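Flavin reductase domain protein, FMN-binding (Shewanella baltica, PDB 3HMZ) binds flavin mononucleotide and, like other flavin reductase-like proteins, probably acts as an NAD(P)-dependent oxidoreductase. Local coordinates at residues A[163-167]-A[168-172]. Residues are numbered along the deposited sequence; the frame is centred on the assembly and turned at random. Where two conformers were deposited one is given.
Sequences VFNHG and HWHFD
A tight beta hairpin with a two-residue turn brings Phe-164 and Trp-169 together as an antiparallel non-hydrogen-bonded pair, their side chains on the same face of the ribbon. Phe-164 swings its ring out on the side away from its own backbone N (chi1 -175°) and presents an edge to the indole: CD2 lies 3.5 Å from Trp-169 CD2, and the planes of the phenyl and the five-membered indole ring stand 75° apart, an edge-to-face pair. Phe-164 CB adds a CH-pi contact over the six-membered ring of the same indole face, while the carbonyl O of His-168 rests over one face of the phenyl ring. Against the opposite indole face lies Phe-171 CZ, and Val-163 CG2 meets the indole edge before reaching Phe-171 CD1 at 3.5 Å. Broad, flat tryptophan suits this place because it offers two faces and an N-H, which Trp-169 NE1 donates to the backbone O of Arg-24. Were Trp-169 replaced by an alanine, a gap would probably open between Phe-164 and Phe-171, and the Arg-24 carbonyl would lose this donor.

The connection is a type I' turn from Asn-165 to His-168. Its corners, His-166 and Gly-167, both take positive phi, which glycine adopts readily. Asn-165 and His-168 exchange two backbone hydrogen bonds: Asn-165 N to His-168 O at 2.9 Å, and His-168 N to Asn-165 O at 3.0 Å. Past the paired strands a further backbone bond runs from His-170 N to Val-163 O, 2.7 Å.

On the face of Asn-165 and His-168, the Asn-165 amide lies across the ring of His-170, which reaches back from beyond the strand, the two planes only 18° apart. One water joins the pair, donating to Asn-165 O and hydrogen-bonding to His-170 NE2 at 2.7 Å; Asn-165 ND2 bonds to Thr-161 O. The hairpin follows strand 149-160, and Tyr-190 of the second subunit packs on Trp-169 and meets Phe-171 edge-to-face.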
loop_
_atom_site.group_PDB
_atom_site.type_symbol
_atom_site.label_atom_id
_atom_site.label_comp_id
_atom_site.label_asym_id
_atom_site.label_seq_id
_atom_site.Cartn_x
_atom_site.Cartn_y
_atom_site.Cartn_z
ATOM N N VAL A 163 0.530 -6.520 19.311
ATOM C CA VAL A 163 1.229 -6.325 18.037
ATOM C C VAL A 163 1.375 -4.863 17.636
ATOM O O VAL A 163 2.293 -4.554 16.929
ATOM C CB VAL A 163 0.635 -7.216 16.958
ATOM C CG1 VAL A 163 -0.754 -6.760 16.641
ATOM C CG2 VAL A 163 1.508 -7.260 15.729
ATOM N N PHE A 164 0.529 -3.949 18.144
ATOM C CA PHE A 164 0.683 -2.521 17.900
ATOM C C PHE A 164 0.342 -1.803 19.189
ATOM O O PHE A 164 -0.736 -1.996 19.761
ATOM C CB PHE A 164 -0.236 -2.046 16.781
ATOM C CG PHE A 164 -0.039 -0.599 16.400
ATOM C CD1 PHE A 164 -0.672 0.424 17.089
ATOM C CD2 PHE A 164 0.789 -0.258 15.352
ATOM C CE1 PHE A 164 -0.484 1.753 16.710
ATOM C CE2 PHE A 164 0.967 1.036 14.960
ATOM C CZ PHE A 164 0.335 2.055 15.634
ATOM N N ASN A 165 1.264 -0.992 19.667
ATOM C CA ASN A 165 1.004 -0.211 20.892
ATOM C C ASN A 165 1.851 1.034 20.898
ATOM O O ASN A 165 2.935 1.082 20.279
ATOM C CB ASN A 165 1.201 -1.074 22.151
ATOM C CG ASN A 165 2.610 -1.613 22.288
ATOM O OD1 ASN A 165 3.572 -0.865 22.426
ATOM N ND2 ASN A 165 2.737 -2.943 22.228
ATOM N N HIS A 166 1.357 2.045 21.604
ATOM C CA HIS A 166 2.033 3.335 21.719
ATOM C C HIS A 166 2.559 3.878 20.375
ATOM O O HIS A 166 3.670 4.392 20.297
ATOM C CB HIS A 166 3.110 3.256 22.786
ATOM C CG HIS A 166 2.627 2.629 24.041
ATOM N ND1 HIS A 166 1.688 3.241 24.848
ATOM C CD2 HIS A 166 2.898 1.438 24.612
ATOM C CE1 HIS A 166 1.423 2.446 25.872
ATOM N NE2 HIS A 166 2.133 1.339 25.747
ATOM N N GLY A 167 1.727 3.745 19.341
ATOM C CA GLY A 167 2.024 4.238 18.012
ATOM C C GLY A 167 2.968 3.459 17.133
ATOM O O GLY A 167 3.360 3.978 16.099
ATOM N N HIS A 168 3.372 2.259 17.536
ATOM C CA HIS A 168 4.290 1.443 16.744
ATOM C C HIS A 168 3.897 -0.021 16.692
ATOM O O HIS A 168 3.348 -0.576 17.637
ATOM C CB HIS A 168 5.713 1.524 17.302
ATOM C CG HIS A 168 6.263 2.918 17.318
ATOM N ND1 HIS A 168 6.944 3.456 16.253
ATOM C CD2 HIS A 168 6.134 3.914 18.227
ATOM C CE1 HIS A 168 7.256 4.717 16.528
ATOM N NE2 HIS A 168 6.772 5.022 17.724
ATOM N N TRP A 169 4.211 -0.627 15.562
ATOM C CA TRP A 169 4.084 -2.048 15.391
ATOM C C TRP A 169 5.211 -2.724 16.141
ATOM O O TRP A 169 6.313 -2.148 16.280
ATOM C CB TRP A 169 4.147 -2.452 13.912
ATOM C CG TRP A 169 2.935 -2.090 13.142
ATOM C CD1 TRP A 169 2.781 -1.032 12.338
ATOM C CD2 TRP A 169 1.683 -2.797 13.128
ATOM N NE1 TRP A 169 1.531 -1.036 11.754
ATOM C CE2 TRP A 169 0.818 -2.094 12.257
ATOM C CE3 TRP A 169 1.208 -3.933 13.778
ATOM C CZ2 TRP A 169 -0.472 -2.521 11.981
ATOM C CZ3 TRP A 169 -0.102 -4.349 13.516
ATOM C CH2 TRP A 169 -0.908 -3.650 12.608
ATOM N N HIS A 170 4.941 -3.948 16.585
ATOM C CA HIS A 170 5.910 -4.762 17.327
ATOM C C HIS A 170 5.887 -6.183 16.794
ATOM O O HIS A 170 5.838 -7.128 17.542
ATOM C CB HIS A 170 5.602 -4.679 18.818
ATOM C CG HIS A 170 5.874 -3.336 19.402
ATOM N ND1 HIS A 170 7.154 -2.916 19.681
ATOM C CD2 HIS A 170 5.057 -2.309 19.720
ATOM C CE1 HIS A 170 7.108 -1.685 20.156
ATOM N NE2 HIS A 170 5.850 -1.289 20.163
ATOM N N PHE A 171 5.936 -6.317 15.459
ATOM C CA PHE A 171 5.885 -7.671 14.857
ATOM C C PHE A 171 7.025 -8.587 15.330
ATOM O O PHE A 171 6.832 -9.820 15.465
ATOM C CB PHE A 171 5.898 -7.584 13.329
ATOM C CG PHE A 171 4.705 -6.948 12.753
ATOM C CD1 PHE A 171 3.453 -7.565 12.852
ATOM C CD2 PHE A 171 4.801 -5.768 12.013
ATOM C CE1 PHE A 171 2.346 -6.975 12.253
ATOM C CE2 PHE A 171 3.702 -5.213 11.432
ATOM C CZ PHE A 171 2.476 -5.811 11.543
ATOM N N ASP A 172 8.181 -7.960 15.597
ATOM C CA ASP A 172 9.352 -8.727 16.005
ATOM C C ASP A 172 9.152 -9.448 17.334
ATOM O O ASP A 172 9.680 -10.555 17.494
ATOM C CB ASP A 172 10.641 -7.881 16.002
ATOM C CG ASP A 172 10.600 -6.718 16.989
ATOM O OD1 ASP A 172 9.518 -6.137 17.212
ATOM O OD2 ASP A 172 11.666 -6.356 17.515
HETATM O O HOH W 1 5.616 1.333 20.837
#